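Local coordinates for protein xylulokinase (Brucella ovis, PDB 5VM1) that probably phosphorylates D-xylulose at the expense of ATP to give D-xylulose 5-phosphate, as a member of the FGGY family of carbohydrate kinases, at residues A[270-275]-A[287-292]; A[441-446]-A[452-457]. All coordinates share one frame; numbering follows the deposited sequence.

Interaction 1: residues A[270-275]-A[287-292]; sequences FAANGA and FCHALP
Phe270 and His289 form a T-shaped (edge-to-face) aromatic pair. The rim of the phenyl ring points at one face of the imidazole, with ring centroids 5.5 Å apart and planes at 67°. CZ and CE1 of Phe270 both lie 4.0 Å from NE2 of His289, CZ standing over the face, offset toward the ring's rim. The phenyl ring reaches this place because CG of Phe270 lies anti to the backbone N (chi1 -175°).

A second, purely van der Waals contact meets the edge of the same imidazole, where CB of Ala272 lies 4.2 Å from CD2 of His289. A methyl group is small and apolar enough to lie at the ring edge in this buried place.

Hydrogen bonds to both ring nitrogens restrict rotation of the imidazole. ND1 of His289 accepts from the backbone N of Ala290 at 2.7 Å, and NE2 of His289 is bonded to the carbonyl O of Thr253. Histidine is apt here, offering a flat face to Phe270 while its buried polar atoms are satisfied.

In the mixed sheet of the C-terminal FGGY domain, of the actin-like ATPase clan, strand 295-301 separates strand 267-273 from the edge strand 285-288, so the contact joins two non-adjacent strands through the loop that follows 285-288. Helix 243-251 packs against both side chains, Ala248 on Phe270, and Ala245 and Cys249 on His289.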
ATOM      1  N   PHE A 270      -2.601   7.665   3.895  1.00 40.58           N
ATOM      2  CA  PHE A 270      -3.569   7.340   2.850  1.00 25.89           C
ATOM      3  C   PHE A 270      -4.796   8.197   3.055  1.00 32.70           C
ATOM      4  O   PHE A 270      -5.431   8.127   4.108  1.00 43.52           O
ATOM      5  CB  PHE A 270      -3.975   5.874   2.882  1.00 25.04           C
ATOM      6  CG  PHE A 270      -4.906   5.452   1.740  1.00 31.87           C
ATOM      7  CD1 PHE A 270      -6.230   5.869   1.694  1.00 26.15           C
ATOM      8  CD2 PHE A 270      -4.449   4.589   0.733  1.00 36.76           C
ATOM      9  CE1 PHE A 270      -7.064   5.465   0.668  1.00 31.70           C
ATOM     10  CE2 PHE A 270      -5.275   4.179  -0.300  1.00 25.58           C
ATOM     11  CZ  PHE A 270      -6.590   4.610  -0.322  1.00 33.20           C
ATOM     12  N   ALA A 271      -5.148   8.965   2.035  1.00 30.70           N
ATOM     13  CA  ALA A 271      -6.312   9.824   2.076  1.00 27.28           C
ATOM     14  C   ALA A 271      -7.212   9.508   0.891  1.00 36.10           C
ATOM     15  O   ALA A 271      -6.751   9.492  -0.259  1.00 33.39           O
ATOM     16  CB  ALA A 271      -5.878  11.295   2.051  1.00 27.71           C
ATOM     17  N   ALA A 272      -8.495   9.281   1.165  1.00 32.30           N
ATOM     18  CA  ALA A 272      -9.461   9.081   0.097  1.00 34.62           C
ATOM     19  C   ALA A 272      -9.914  10.427  -0.466  1.00 39.67           C
ATOM     20  O   ALA A 272     -10.075  11.398   0.285  1.00 45.21           O
ATOM     21  CB  ALA A 272     -10.648   8.279   0.610  1.00 30.00           C
ATOM     22  N   ASN A 273     -10.099  10.484  -1.802  1.00 41.06           N
ATOM     23  CA  ASN A 273     -10.478  11.700  -2.530  1.00 41.84           C
ATOM     24  C   ASN A 273     -11.763  11.545  -3.351  1.00 37.75           C
ATOM     25  O   ASN A 273     -12.007  10.500  -3.970  1.00 35.38           O
ATOM     26  CB  ASN A 273      -9.390  12.172  -3.514  1.00 47.30           C
ATOM     27  CG  ASN A 273      -8.036  12.413  -2.867  1.00 48.46           C
ATOM     28  OD1 ASN A 273      -7.007  12.242  -3.512  1.00 45.38           O
ATOM     29  ND2 ASN A 273      -8.030  12.809  -1.601  1.00 51.61           N
ATOM     30  N   GLY A 274     -12.538  12.626  -3.430  1.00 34.80           N
ATOM     31  CA  GLY A 274     -13.704  12.701  -4.296  1.00 36.27           C
ATOM     32  C   GLY A 274     -13.408  13.018  -5.748  1.00 48.00           C
ATOM     33  O   GLY A 274     -14.313  12.955  -6.589  1.00 58.81           O
ATOM     34  N   ALA A 275     -12.157  13.363  -6.055  1.00 37.20           N
ATOM     35  CA  ALA A 275     -11.713  13.619  -7.414  1.00 46.93           C
ATOM     36  C   ALA A 275     -10.256  13.198  -7.557  1.00 46.49           C
ATOM     37  O   ALA A 275      -9.601  12.798  -6.589  1.00 41.63           O
ATOM     38  CB  ALA A 275     -11.883  15.096  -7.788  1.00 55.57           C
ATOM     39  N   PHE A 287      -3.823   7.867  -6.951  1.00 36.44           N
ATOM     40  CA  PHE A 287      -4.281   6.675  -7.633  1.00 36.23           C
ATOM     41  C   PHE A 287      -5.794   6.615  -7.547  1.00 40.80           C
ATOM     42  O   PHE A 287      -6.407   7.199  -6.640  1.00 42.33           O
ATOM     43  CB  PHE A 287      -3.723   5.392  -6.996  1.00 39.99           C
ATOM     44  CG  PHE A 287      -2.235   5.247  -7.059  1.00 36.22           C
ATOM     45  CD1 PHE A 287      -1.540   5.491  -8.227  1.00 37.74           C
ATOM     46  CD2 PHE A 287      -1.528   4.807  -5.946  1.00 37.57           C
ATOM     47  CE1 PHE A 287      -0.151   5.315  -8.281  1.00 34.24           C
ATOM     48  CE2 PHE A 287      -0.144   4.630  -5.992  1.00 28.37           C
ATOM     49  CZ  PHE A 287       0.543   4.887  -7.166  1.00 26.60           C
ATOM     50  N   CYS A 288      -6.381   5.835  -8.458  1.00 32.63           N
ATOM     51  CA  CYS A 288      -7.790   5.482  -8.326  1.00 32.10           C
ATOM     52  C   CYS A 288      -8.003   4.653  -7.067  1.00 36.41           C
ATOM     53  O   CYS A 288      -7.132   3.887  -6.643  1.00 39.81           O
ATOM     54  CB  CYS A 288      -8.268   4.672  -9.536  1.00 34.87           C
ATOM     55  SG  CYS A 288      -7.996   5.444 -11.153  1.00 39.82           S
ATOM     56  N   HIS A 289      -9.172   4.814  -6.463  1.00 28.72           N
ATOM     57  CA  HIS A 289      -9.577   3.957  -5.362  1.00 29.84           C
ATOM     58  C   HIS A 289     -10.255   2.706  -5.913  1.00 34.27           C
ATOM     59  O   HIS A 289     -10.382   2.525  -7.120  1.00 31.96           O
ATOM     60  CB  HIS A 289     -10.509   4.705  -4.417  1.00 31.99           C
ATOM     61  CG  HIS A 289     -10.430   4.245  -2.994  1.00 38.18           C
ATOM     62  ND1 HIS A 289     -10.205   2.931  -2.649  1.00 36.66           N
ATOM     63  CD2 HIS A 289     -10.597   4.917  -1.829  1.00 34.76           C
ATOM     64  CE1 HIS A 289     -10.233   2.811  -1.334  1.00 40.27           C
ATOM     65  NE2 HIS A 289     -10.480   3.998  -0.815  1.00 38.79           N
ATOM     66  N   ALA A 290     -10.659   1.803  -5.030  1.00 42.75           N
ATOM     67  CA  ALA A 290     -11.378   0.621  -5.482  1.00 38.84           C
ATOM     68  C   ALA A 290     -12.829   0.920  -5.772  1.00 39.97           C
ATOM     69  O   ALA A 290     -13.532   0.044  -6.276  1.00 35.18           O
ATOM     70  CB  ALA A 290     -11.303  -0.502  -4.456  1.00 31.86           C
ATOM     71  N   LEU A 291     -13.306   2.114  -5.429  1.00 44.26           N
ATOM     72  CA  LEU A 291     -14.715   2.371  -5.630  1.00 32.53           C
ATOM     73  C   LEU A 291     -14.902   3.286  -6.824  1.00 44.97           C
ATOM     74  O   LEU A 291     -14.030   4.092  -7.148  1.00 51.74           O
ATOM     75  CB  LEU A 291     -15.353   2.992  -4.384  1.00 33.07           C
ATOM     76  CG  LEU A 291     -15.035   2.240  -3.083  1.00 32.76           C
ATOM     77  CD1 LEU A 291     -15.891   2.718  -1.938  1.00 33.77           C
ATOM     78  CD2 LEU A 291     -15.176   0.747  -3.263  1.00 33.02           C
ATOM     79  N   PRO A 292     -16.021   3.181  -7.512  1.00 47.89           N
ATOM     80  CA  PRO A 292     -16.200   4.001  -8.712  1.00 51.57           C
ATOM     81  C   PRO A 292     -16.213   5.480  -8.348  1.00 50.73           C
ATOM     82  O   PRO A 292     -16.524   5.857  -7.217  1.00 36.33           O
ATOM     83  CB  PRO A 292     -17.541   3.520  -9.280  1.00 36.33           C
ATOM     84  CG  PRO A 292     -18.178   2.794  -8.181  1.00 36.53           C
ATOM     85  CD  PRO A 292     -17.131   2.240  -7.295  1.00 35.16           C
TER

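Interaction 2: residues A[441-446]-A[452-457]; sequences GLIAAT and TICTPP
In Ile443 the torsion chi1 of -67° sets CG1 anti to the carbonyl carbon, and chi2 of 166° extends the chain to CD1, so that this branch reaches from helix 433-446 toward Ile453 and Cys454. Ile453 has a similar first torsion, but its chi2 of -50° folds CD1 round to the side where Leu442 lies.

Ile453 is the centre of the contact. CB of Ile453 lies 3.6 Å from CG1 of Ile443, and the two side chains run past each other in opposite directions. Leu442 comes at an angle and uses a single methyl, CD2, which lies 3.7 Å from CD1 of Ile453. CG1 and CG2 of Ile453 touch both Leu442 and Ile443, while CD1 meets Leu442 alone and CB meets Ile443 alone, a task well suited to a beta-branched side chain. Farther along, CD1 of Ile443 ends 3.7 Å from SG of Cys454. The compact sulfur can be buried beside a methyl, and Cys454 also centres an inverse gamma turn that carries the chain away from helix 450-453.

The contact thus packs helix 433-446 of the C-terminal domain on the short helix 450-453, away from the annotated sites, with Tyr10 of strand 9-15 touching Leu442. At the helix end, OG1 of Thr446 donates to O of Leu442 at 2.9 Å, while N of Thr446 reaches the same oxygen from the opposite face of the carbonyl plane. OG1 of Thr446 is also bonded to N of Ala448.

No hydrogen bond or salt bridge joins the two segments directly. Their cohesion is therefore apolar, resting on van der Waals contact of aliphatic carbons and the sulfur; the hydrogen bond from NH1 of Arg439, about one turn before Ile443, to O of Thr455 adds a polar tie between the same helix and the chain after helix 450-453.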
ATOM      1  N   GLY A 441     -15.573  -8.452  -2.351  1.00 43.91           N
ATOM      2  CA  GLY A 441     -16.336  -9.602  -2.793  1.00 40.48           C
ATOM      3  C   GLY A 441     -17.792  -9.512  -2.379  1.00 46.60           C
ATOM      4  O   GLY A 441     -18.686  -9.842  -3.163  1.00 44.61           O
ATOM      5  N   LEU A 442     -18.057  -9.010  -1.162  1.00 46.94           N
ATOM      6  CA  LEU A 442     -19.448  -8.854  -0.728  1.00 46.47           C
ATOM      7  C   LEU A 442     -20.163  -7.819  -1.580  1.00 56.51           C
ATOM      8  O   LEU A 442     -21.340  -7.985  -1.919  1.00 61.37           O
ATOM      9  CB  LEU A 442     -19.518  -8.457   0.752  1.00 45.48           C
ATOM     10  CG  LEU A 442     -20.859  -8.215   1.478  1.00 50.77           C
ATOM     11  CD1 LEU A 442     -20.650  -8.369   2.969  1.00 48.75           C
ATOM     12  CD2 LEU A 442     -21.532  -6.864   1.208  1.00 50.77           C
ATOM     13  N   ILE A 443     -19.450  -6.764  -1.966  1.00 56.02           N
ATOM     14  CA  ILE A 443     -20.062  -5.685  -2.728  1.00 48.94           C
ATOM     15  C   ILE A 443     -20.413  -6.139  -4.139  1.00 52.23           C
ATOM     16  O   ILE A 443     -21.513  -5.862  -4.633  1.00 63.59           O
ATOM     17  CB  ILE A 443     -19.128  -4.469  -2.725  1.00 41.99           C
ATOM     18  CG1 ILE A 443     -19.032  -3.907  -1.303  1.00 48.91           C
ATOM     19  CG2 ILE A 443     -19.652  -3.412  -3.671  1.00 43.20           C
ATOM     20  CD1 ILE A 443     -17.906  -2.918  -1.100  1.00 39.75           C
ATOM     21  N   ALA A 444     -19.506  -6.852  -4.809  1.00 46.79           N
ATOM     22  CA  ALA A 444     -19.795  -7.271  -6.179  1.00 51.39           C
ATOM     23  C   ALA A 444     -20.893  -8.327  -6.243  1.00 61.30           C
ATOM     24  O   ALA A 444     -21.717  -8.308  -7.171  1.00 64.10           O
ATOM     25  CB  ALA A 444     -18.530  -7.811  -6.845  1.00 46.54           C
ATOM     26  N   ALA A 445     -20.948  -9.222  -5.250  1.00 57.90           N
ATOM     27  CA  ALA A 445     -21.901 -10.329  -5.280  1.00 57.67           C
ATOM     28  C   ALA A 445     -23.326  -9.852  -5.019  1.00 64.42           C
ATOM     29  O   ALA A 445     -24.279 -10.395  -5.587  1.00 73.79           O
ATOM     30  CB  ALA A 445     -21.497 -11.399  -4.262  1.00 51.51           C
ATOM     31  N   THR A 446     -23.496  -8.877  -4.127  1.00 62.59           N
ATOM     32  CA  THR A 446     -24.806  -8.340  -3.781  1.00 62.58           C
ATOM     33  C   THR A 446     -25.176  -7.078  -4.550  1.00 67.44           C
ATOM     34  O   THR A 446     -26.358  -6.704  -4.565  1.00 71.20           O
ATOM     35  CB  THR A 446     -24.872  -8.024  -2.288  1.00 56.41           C
ATOM     36  OG1 THR A 446     -24.046  -6.883  -2.004  1.00 57.25           O
ATOM     37  CG2 THR A 446     -24.392  -9.214  -1.495  1.00 52.95           C
ATOM     38  N   THR A 452     -21.843   1.921   1.621  1.00 53.64           N
ATOM     39  CA  THR A 452     -22.531   1.409   2.798  1.00 58.62           C
ATOM     40  C   THR A 452     -21.871   0.154   3.351  1.00 52.32           C
ATOM     41  O   THR A 452     -22.110  -0.194   4.504  1.00 70.09           O
ATOM     42  CB  THR A 452     -24.020   1.132   2.506  1.00 57.67           C
ATOM     43  OG1 THR A 452     -24.178  -0.019   1.664  1.00 58.44           O
ATOM     44  CG2 THR A 452     -24.629   2.325   1.814  1.00 54.20           C
ATOM     45  N   ILE A 453     -21.006  -0.501   2.594  1.00 51.51           N
ATOM     46  CA  ILE A 453     -20.351  -1.717   3.074  1.00 55.75           C
ATOM     47  C   ILE A 453     -19.033  -1.405   3.777  1.00 46.93           C
ATOM     48  O   ILE A 453     -18.759  -1.916   4.864  1.00 41.15           O
ATOM     49  CB  ILE A 453     -20.155  -2.697   1.897  1.00 53.82           C
ATOM     50  CG1 ILE A 453     -21.511  -3.029   1.278  1.00 52.07           C
ATOM     51  CG2 ILE A 453     -19.475  -3.951   2.367  1.00 50.20           C
ATOM     52  CD1 ILE A 453     -22.557  -3.447   2.279  1.00 48.98           C
ATOM     53  N   CYS A 454     -18.207  -0.550   3.180  1.00 45.29           N
ATOM     54  CA  CYS A 454     -16.868  -0.249   3.682  1.00 38.21           C
ATOM     55  C   CYS A 454     -16.934   0.787   4.806  1.00 38.72           C
ATOM     56  O   CYS A 454     -16.550   1.948   4.659  1.00 46.85           O
ATOM     57  CB  CYS A 454     -15.989   0.234   2.545  1.00 39.25           C
ATOM     58  SG  CYS A 454     -15.741  -0.983   1.245  1.00 42.63           S
ATOM     59  N   THR A 455     -17.383   0.319   5.986  1.00 39.66           N
ATOM     60  CA  THR A 455     -17.568   1.121   7.187  1.00 40.64           C
ATOM     61  C   THR A 455     -16.293   1.130   8.026  1.00 42.36           C
ATOM     62  O   THR A 455     -15.464   0.214   7.934  1.00 41.10           O
ATOM     63  CB  THR A 455     -18.734   0.573   8.032  1.00 51.84           C
ATOM     64  OG1 THR A 455     -18.486  -0.783   8.419  1.00 55.08           O
ATOM     65  CG2 THR A 455     -20.078   0.634   7.271  1.00 56.16           C
ATOM     66  N   PRO A 456     -16.072   2.170   8.829  1.00 45.84           N
ATOM     67  CA  PRO A 456     -14.907   2.160   9.723  1.00 38.26           C
ATOM     68  C   PRO A 456     -15.101   1.137  10.826  1.00 39.21           C
ATOM     69  O   PRO A 456     -16.241   0.755  11.145  1.00 59.27           O
ATOM     70  CB  PRO A 456     -14.877   3.592  10.284  1.00 38.97           C
ATOM     71  CG  PRO A 456     -16.292   4.092  10.140  1.00 41.30           C
ATOM     72  CD  PRO A 456     -16.834   3.429   8.890  1.00 41.11           C
ATOM     73  N   PRO A 457     -14.023   0.623  11.398  1.00 44.12           N
ATOM     74  CA  PRO A 457     -14.161  -0.314  12.520  1.00 42.85           C
ATOM     75  C   PRO A 457     -14.490   0.434  13.798  1.00 41.19           C
ATOM     76  O   PRO A 457     -14.436   1.657  13.865  1.00 48.34           O
ATOM     77  CB  PRO A 457     -12.786  -0.983  12.601  1.00 42.81           C
ATOM     78  CG  PRO A 457     -11.851   0.028  11.989  1.00 40.59           C
ATOM     79  CD  PRO A 457     -12.635   0.708  10.909  1.00 40.62           C
TER

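Overall arrangement
Interaction 1 closes before interaction 2 opens along the chain. Their centres lie 16 Å apart and their nearest atoms about 5 Å, without touching. Leu291, in the loop after strand 285-288, bridges part of this interval by packing on Pro450 and Phe451, just ahead of Ile453 in helix 450-453. Interaction 1 is the more central, about 13 Å from the centre of the chain against 20 Å for interaction 2. It is also nearer the probable catalytic centre: the side chain of Phe270 is about 8 Å from those of Asp243, the predicted proton acceptor, and Met87, predicted to bind substrate. Interaction 2 lies away from these sites.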